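Local coordinates for TcpB (Brucella melitensis, PDB 4LQC), which is a bacterial protein whose TIR domain, the portion in this structure, has a flavodoxin-like fold of a parallel beta sheet flanked by helices, at residues 42-50 and 71-81. The protein carries 2 engineered substitutions. Numbering follows the deposited sequence.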
ATOM      1  N   THR B  42       8.659 -19.630   1.364  1.00 38.73           N
ATOM      2  CA  THR B  42       7.232 -19.380   1.290  1.00 38.71           C
ATOM      3  C   THR B  42       6.613 -19.705   2.638  1.00 36.30           C
ATOM      4  O   THR B  42       6.856 -20.770   3.214  1.00 37.27           O
ATOM      5  CB  THR B  42       6.556 -20.230   0.209  1.00 37.72           C
ATOM      6  OG1 THR B  42       7.113 -19.909  -1.069  1.00 38.46           O
ATOM      7  CG2 THR B  42       5.078 -19.952   0.184  1.00 41.26           C
ATOM      8  N   LEU B  43       5.818 -18.780   3.152  1.00 39.37           N
ATOM      9  CA  LEU B  43       5.209 -18.969   4.460  1.00 41.65           C
ATOM     10  C   LEU B  43       3.776 -19.420   4.273  1.00 44.42           C
ATOM     11  O   LEU B  43       3.018 -18.816   3.502  1.00 48.69           O
ATOM     12  CB  LEU B  43       5.253 -17.661   5.246  1.00 40.65           C
ATOM     13  CG  LEU B  43       6.691 -17.212   5.505  1.00 39.63           C
ATOM     14  CD1 LEU B  43       6.755 -15.702   5.698  1.00 36.66           C
ATOM     15  CD2 LEU B  43       7.258 -17.954   6.704  1.00 38.07           C
ATOM     16  N   LYS B  44       3.416 -20.492   4.967  1.00 41.24           N
ATOM     17  CA  LYS B  44       2.074 -21.038   4.882  1.00 42.91           C
ATOM     18  C   LYS B  44       1.485 -21.053   6.272  1.00 46.80           C
ATOM     19  O   LYS B  44       2.226 -21.009   7.256  1.00 47.17           O
ATOM     20  CB  LYS B  44       2.116 -22.462   4.328  1.00 49.52           C
ATOM     21  CG  LYS B  44       2.644 -22.561   2.906  1.00 49.62           C
ATOM     22  CD  LYS B  44       2.836 -24.006   2.510  1.00 52.96           C
ATOM     23  CE  LYS B  44       3.003 -24.151   1.002  1.00 64.12           C
ATOM     24  NZ  LYS B  44       4.288 -23.574   0.516  1.00 63.26           N
ATOM     25  N   VAL B  45       0.159 -21.104   6.359  1.00 46.36           N
ATOM     26  CA  VAL B  45      -0.505 -21.307   7.641  1.00 49.00           C
ATOM     27  C   VAL B  45       0.078 -22.529   8.353  1.00 51.06           C
ATOM     28  O   VAL B  45       0.180 -23.604   7.757  1.00 52.54           O
ATOM     29  CB  VAL B  45      -2.017 -21.507   7.457  1.00 47.29           C
ATOM     30  CG1 VAL B  45      -2.636 -22.066   8.724  1.00 43.75           C
ATOM     31  CG2 VAL B  45      -2.676 -20.190   7.067  1.00 48.87           C
ATOM     32  N   GLY B  46       0.489 -22.352   9.607  1.00 46.94           N
ATOM     33  CA  GLY B  46       1.078 -23.437  10.364  1.00 47.02           C
ATOM     34  C   GLY B  46       2.582 -23.341  10.563  1.00 53.16           C
ATOM     35  O   GLY B  46       3.116 -23.911  11.520  1.00 56.30           O
ATOM     36  N   ASP B  47       3.281 -22.630   9.678  1.00 49.66           N
ATOM     37  CA  ASP B  47       4.738 -22.502   9.802  1.00 43.57           C
ATOM     38  C   ASP B  47       5.135 -21.722  11.052  1.00 46.24           C
ATOM     39  O   ASP B  47       4.286 -21.122  11.735  1.00 46.41           O
ATOM     40  CB  ASP B  47       5.333 -21.806   8.571  1.00 42.38           C
ATOM     41  CG  ASP B  47       5.271 -22.659   7.339  1.00 48.30           C
ATOM     42  OD1 ASP B  47       5.318 -23.897   7.491  1.00 54.68           O
ATOM     43  OD2 ASP B  47       5.186 -22.105   6.219  1.00 50.13           O
ATOM     44  N   SER B  48       6.430 -21.723  11.346  1.00 38.27           N
ATOM     45  CA  SER B  48       6.951 -20.859  12.388  1.00 39.95           C
ATOM     46  C   SER B  48       7.737 -19.709  11.754  1.00 43.91           C
ATOM     47  O   SER B  48       8.785 -19.923  11.137  1.00 42.59           O
ATOM     48  CB  SER B  48       7.825 -21.641  13.361  1.00 45.29           C
ATOM     49  OG  SER B  48       8.384 -20.785  14.346  1.00 44.60           O
ATOM     50  N   LEU B  49       7.214 -18.493  11.898  1.00 39.20           N
ATOM     51  CA  LEU B  49       7.866 -17.305  11.360  1.00 38.99           C
ATOM     52  C   LEU B  49       9.270 -17.141  11.937  1.00 37.50           C
ATOM     53  O   LEU B  49      10.232 -16.887  11.207  1.00 38.24           O
ATOM     54  CB  LEU B  49       7.025 -16.057  11.668  1.00 34.28           C
ATOM     55  CG  LEU B  49       7.569 -14.714  11.175  1.00 33.16           C
ATOM     56  CD1 LEU B  49       7.758 -14.700   9.632  1.00 33.32           C
ATOM     57  CD2 LEU B  49       6.647 -13.598  11.601  1.00 32.73           C
ATOM     58  N   ARG B  50       9.371 -17.294  13.252  1.00 36.44           N
ATOM     59  CA  ARG B  50      10.618 -17.089  13.980  1.00 38.72           C
ATOM     60  C   ARG B  50      11.669 -18.057  13.496  1.00 40.69           C
ATOM     61  O   ARG B  50      12.817 -17.670  13.247  1.00 42.55           O
ATOM     62  CB  ARG B  50      10.377 -17.303  15.480  1.00 42.74           C
ATOM     63  CG  ARG B  50      11.606 -17.179  16.373  1.00 46.79           C
ATOM     64  CD  ARG B  50      11.221 -17.386  17.849  1.00 41.09           C
ATOM     65  NE  ARG B  50      10.415 -18.596  18.020  1.00 47.96           N
ATOM     66  CZ  ARG B  50      10.915 -19.826  18.179  1.00 51.74           C
ATOM     67  NH1 ARG B  50      12.231 -20.021  18.192  1.00 47.62           N
ATOM     68  NH2 ARG B  50      10.096 -20.870  18.316  1.00 46.98           N
ATOM     69  N   PHE B  71       0.329 -11.770   3.968  1.00 37.38           N
ATOM     70  CA  PHE B  71       1.276 -12.077   5.017  1.00 34.46           C
ATOM     71  C   PHE B  71       0.553 -12.066   6.361  1.00 36.62           C
ATOM     72  O   PHE B  71       0.518 -13.071   7.070  1.00 35.17           O
ATOM     73  CB  PHE B  71       2.439 -11.092   5.024  1.00 32.17           C
ATOM     74  CG  PHE B  71       3.450 -11.374   6.106  1.00 37.54           C
ATOM     75  CD1 PHE B  71       4.408 -12.356   5.927  1.00 34.02           C
ATOM     76  CD2 PHE B  71       3.434 -10.665   7.306  1.00 31.86           C
ATOM     77  CE1 PHE B  71       5.334 -12.639   6.925  1.00 35.74           C
ATOM     78  CE2 PHE B  71       4.361 -10.935   8.282  1.00 36.83           C
ATOM     79  CZ  PHE B  71       5.319 -11.932   8.089  1.00 32.70           C
ATOM     80  N   PHE B  72      -0.047 -10.937   6.706  1.00 36.64           N
ATOM     81  CA  PHE B  72      -0.686 -10.817   8.017  1.00 34.46           C
ATOM     82  C   PHE B  72      -1.875 -11.763   8.173  1.00 37.66           C
ATOM     83  O   PHE B  72      -2.182 -12.184   9.287  1.00 41.34           O
ATOM     84  CB  PHE B  72      -1.136  -9.390   8.279  1.00 30.20           C
ATOM     85  CG  PHE B  72      -0.010  -8.411   8.408  1.00 32.49           C
ATOM     86  CD1 PHE B  72       0.897  -8.510   9.443  1.00 28.67           C
ATOM     87  CD2 PHE B  72       0.115  -7.359   7.509  1.00 35.13           C
ATOM     88  CE1 PHE B  72       1.932  -7.595   9.571  1.00 30.48           C
ATOM     89  CE2 PHE B  72       1.139  -6.437   7.632  1.00 33.69           C
ATOM     90  CZ  PHE B  72       2.054  -6.560   8.661  1.00 33.21           C
ATOM     91  N   SER B  73      -2.526 -12.116   7.063  1.00 38.87           N
ATOM     92  CA  SER B  73      -3.699 -12.995   7.120  1.00 37.93           C
ATOM     93  C   SER B  73      -3.355 -14.374   7.677  1.00 40.01           C
ATOM     94  O   SER B  73      -4.241 -15.094   8.132  1.00 41.55           O
ATOM     95  CB  SER B  73      -4.349 -13.149   5.750  1.00 36.64           C
ATOM     96  OG  SER B  73      -3.612 -14.050   4.947  1.00 44.31           O
ATOM     97  N   LYS B  74      -2.073 -14.736   7.653  1.00 37.94           N
ATOM     98  CA  LYS B  74      -1.634 -16.021   8.183  1.00 40.72           C
ATOM     99  C   LYS B  74      -1.775 -16.045   9.705  1.00 39.92           C
ATOM    100  O   LYS B  74      -1.595 -17.080  10.319  1.00 36.28           O
ATOM    101  CB  LYS B  74      -0.177 -16.322   7.805  1.00 39.96           C
ATOM    102  CG  LYS B  74       0.154 -16.222   6.326  1.00 40.53           C
ATOM    103  CD  LYS B  74      -0.606 -17.250   5.488  1.00 40.61           C
ATOM    104  CE  LYS B  74      -0.692 -16.811   4.026  1.00 42.66           C
ATOM    105  NZ  LYS B  74      -1.450 -17.781   3.189  1.00 50.69           N
ATOM    106  N   GLN B  75      -2.092 -14.896  10.296  1.00 44.23           N
ATOM    107  CA  GLN B  75      -2.301 -14.793  11.734  1.00 42.00           C
ATOM    108  C   GLN B  75      -1.080 -15.257  12.531  1.00 43.08           C
ATOM    109  O   GLN B  75      -1.164 -16.217  13.299  1.00 40.32           O
ATOM    110  CB  GLN B  75      -3.547 -15.585  12.159  1.00 42.96           C
ATOM    111  CG  GLN B  75      -4.881 -14.980  11.689  1.00 53.57           C
ATOM    112  CD  GLN B  75      -6.096 -15.734  12.241  1.00 69.25           C
ATOM    113  OE1 GLN B  75      -6.050 -16.955  12.444  1.00 72.27           O
ATOM    114  NE2 GLN B  75      -7.182 -15.006  12.495  1.00 69.69           N
ATOM    115  N   TRP B  76       0.043 -14.559  12.358  1.00 41.34           N
ATOM    116  CA  TRP B  76       1.284 -14.894  13.058  1.00 37.17           C
ATOM    117  C   TRP B  76       1.182 -14.479  14.518  1.00 39.83           C
ATOM    118  O   TRP B  76       0.395 -13.609  14.850  1.00 33.94           O
ATOM    119  CB  TRP B  76       2.471 -14.185  12.401  1.00 33.93           C
ATOM    120  CG  TRP B  76       2.619 -14.534  10.947  1.00 38.30           C
ATOM    121  CD1 TRP B  76       2.322 -13.734   9.871  1.00 37.72           C
ATOM    122  CD2 TRP B  76       3.079 -15.777  10.413  1.00 34.61           C
ATOM    123  NE1 TRP B  76       2.576 -14.409   8.699  1.00 40.56           N
ATOM    124  CE2 TRP B  76       3.040 -15.666   9.003  1.00 41.72           C
ATOM    125  CE3 TRP B  76       3.514 -16.984  10.987  1.00 33.61           C
ATOM    126  CZ2 TRP B  76       3.423 -16.715   8.160  1.00 37.74           C
ATOM    127  CZ3 TRP B  76       3.894 -18.017  10.152  1.00 37.57           C
ATOM    128  CH2 TRP B  76       3.850 -17.876   8.750  1.00 40.17           C
ATOM    129  N   PRO B  77       1.979 -15.105  15.399  1.00 41.70           N
ATOM    130  CA  PRO B  77       1.916 -14.663  16.795  1.00 39.17           C
ATOM    131  C   PRO B  77       2.381 -13.215  16.892  1.00 34.70           C
ATOM    132  O   PRO B  77       3.200 -12.801  16.078  1.00 36.76           O
ATOM    133  CB  PRO B  77       2.892 -15.620  17.520  1.00 36.71           C
ATOM    134  CG  PRO B  77       2.953 -16.833  16.639  1.00 35.15           C
ATOM    135  CD  PRO B  77       2.854 -16.278  15.224  1.00 34.16           C
ATOM    136  N   ALA B  78       1.862 -12.465  17.859  1.00 30.58           N
ATOM    137  CA  ALA B  78       2.123 -11.032  17.934  1.00 33.70           C
ATOM    138  C   ALA B  78       3.588 -10.753  18.202  1.00 36.22           C
ATOM    139  O   ALA B  78       4.144  -9.796  17.654  1.00 37.01           O
ATOM    140  CB  ALA B  78       1.244 -10.369  19.021  1.00 33.51           C
ATOM    141  N   ARG B  79       4.201 -11.575  19.061  1.00 36.84           N
ATOM    142  CA  ARG B  79       5.577 -11.361  19.508  1.00 33.91           C
ATOM    143  C   ARG B  79       6.592 -11.676  18.433  1.00 35.40           C
ATOM    144  O   ARG B  79       7.715 -11.159  18.455  1.00 37.61           O
ATOM    145  CB  ARG B  79       5.894 -12.207  20.748  1.00 34.08           C
ATOM    146  CG  ARG B  79       5.573 -13.696  20.649  1.00 37.11           C
ATOM    147  CD  ARG B  79       5.928 -14.417  21.963  1.00 30.26           C
ATOM    148  NE  ARG B  79       5.720 -15.860  21.877  1.00 37.63           N
ATOM    149  CZ  ARG B  79       5.650 -16.683  22.925  1.00 41.39           C
ATOM    150  NH1 ARG B  79       5.752 -16.214  24.167  1.00 40.87           N
ATOM    151  NH2 ARG B  79       5.466 -17.981  22.726  1.00 34.95           N
ATOM    152  N   GLU B  80       6.215 -12.564  17.522  1.00 34.44           N
ATOM    153  CA  GLU B  80       7.060 -12.912  16.398  1.00 33.96           C
ATOM    154  C   GLU B  80       7.014 -11.809  15.337  1.00 33.45           C
ATOM    155  O   GLU B  80       7.980 -11.617  14.604  1.00 33.44           O
ATOM    156  CB  GLU B  80       6.655 -14.278  15.836  1.00 33.55           C
ATOM    157  CG  GLU B  80       6.968 -15.441  16.814  1.00 40.66           C
ATOM    158  CD  GLU B  80       6.872 -16.824  16.175  1.00 39.99           C
ATOM    159  OE1 GLU B  80       6.598 -17.785  16.911  1.00 40.23           O
ATOM    160  OE2 GLU B  80       7.060 -16.954  14.936  1.00 41.37           O
ATOM    161  N   LEU B  81       5.901 -11.079  15.271  1.00 31.68           N
ATOM    162  CA  LEU B  81       5.822  -9.890  14.401  1.00 38.72           C
ATOM    163  C   LEU B  81       6.662  -8.766  14.993  1.00 35.97           C
ATOM    164  O   LEU B  81       7.497  -8.157  14.316  1.00 30.42           O
ATOM    165  CB  LEU B  81       4.381  -9.397  14.242  1.00 32.42           C
ATOM    166  CG  LEU B  81       3.423 -10.226  13.389  1.00 35.66           C
ATOM    167  CD1 LEU B  81       2.104  -9.491  13.271  1.00 39.79           C
ATOM    168  CD2 LEU B  81       4.011 -10.495  11.996  1.00 35.57           C
TER
HETATM  169  O   HOH W   1       5.026 -18.337  13.690  1.00 41.34           O
HETATM  170  O   HOH W   2       6.855 -20.278  16.748  1.00 35.32           O
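Leu-43, at the end of edge strand 36-43, meets two aromatic rings: its CB lies 3.6 Å from CZ2 at the edge of the Trp-76 indole, while its CD1 approaches the rim of Phe-71, near the ring plane. Next comes a type II turn from Lys-44 to Asp-47, the BB loop region of TIR domains, held internally by Lys-44 N donating to Asp-47 OD2 (2.7 Å). Val-45 CG2 rests 3.9 Å from CD of Lys-74, whose chain kinks at chi2 (-64°) and ends in a salt bridge to Glu-16. Asp-47 O then reaches the indole edge, 3.5 Å from Trp-76 CZ3. Leu-49 follows with several contacts. Its CB sits over one indole face, offset toward the rim, with Lys-74 CB over the opposite face; CD1 touches Phe-71 CZ; CD2 faces Leu-81 CD2. Trp-76 is thus touched on both faces, and its NE1, which makes a weak hydrogen bond to Phe-71 O, lies over the centre of the Phe-71 ring. At Arg-50 the contact turns polar: its backbone N donates to Glu-80 OE2 (2.9 Å, 146° at the hydrogen), 45° out of the carboxylate plane. One water joins the same OE2 to Leu-49 N, and another links OE1 to Ser-48 OG. The guanidinium stays beyond salt-bridge range, Arg-50 NE being 4.1 Å from Glu-80 OE1. Glu-80 thus acts on the first turn of helix 49-57 mainly through backbone N-H groups, directly and through water; its negative charge there probably complements the helix dipole, while the loop beside it is seated on largely apolar surfaces.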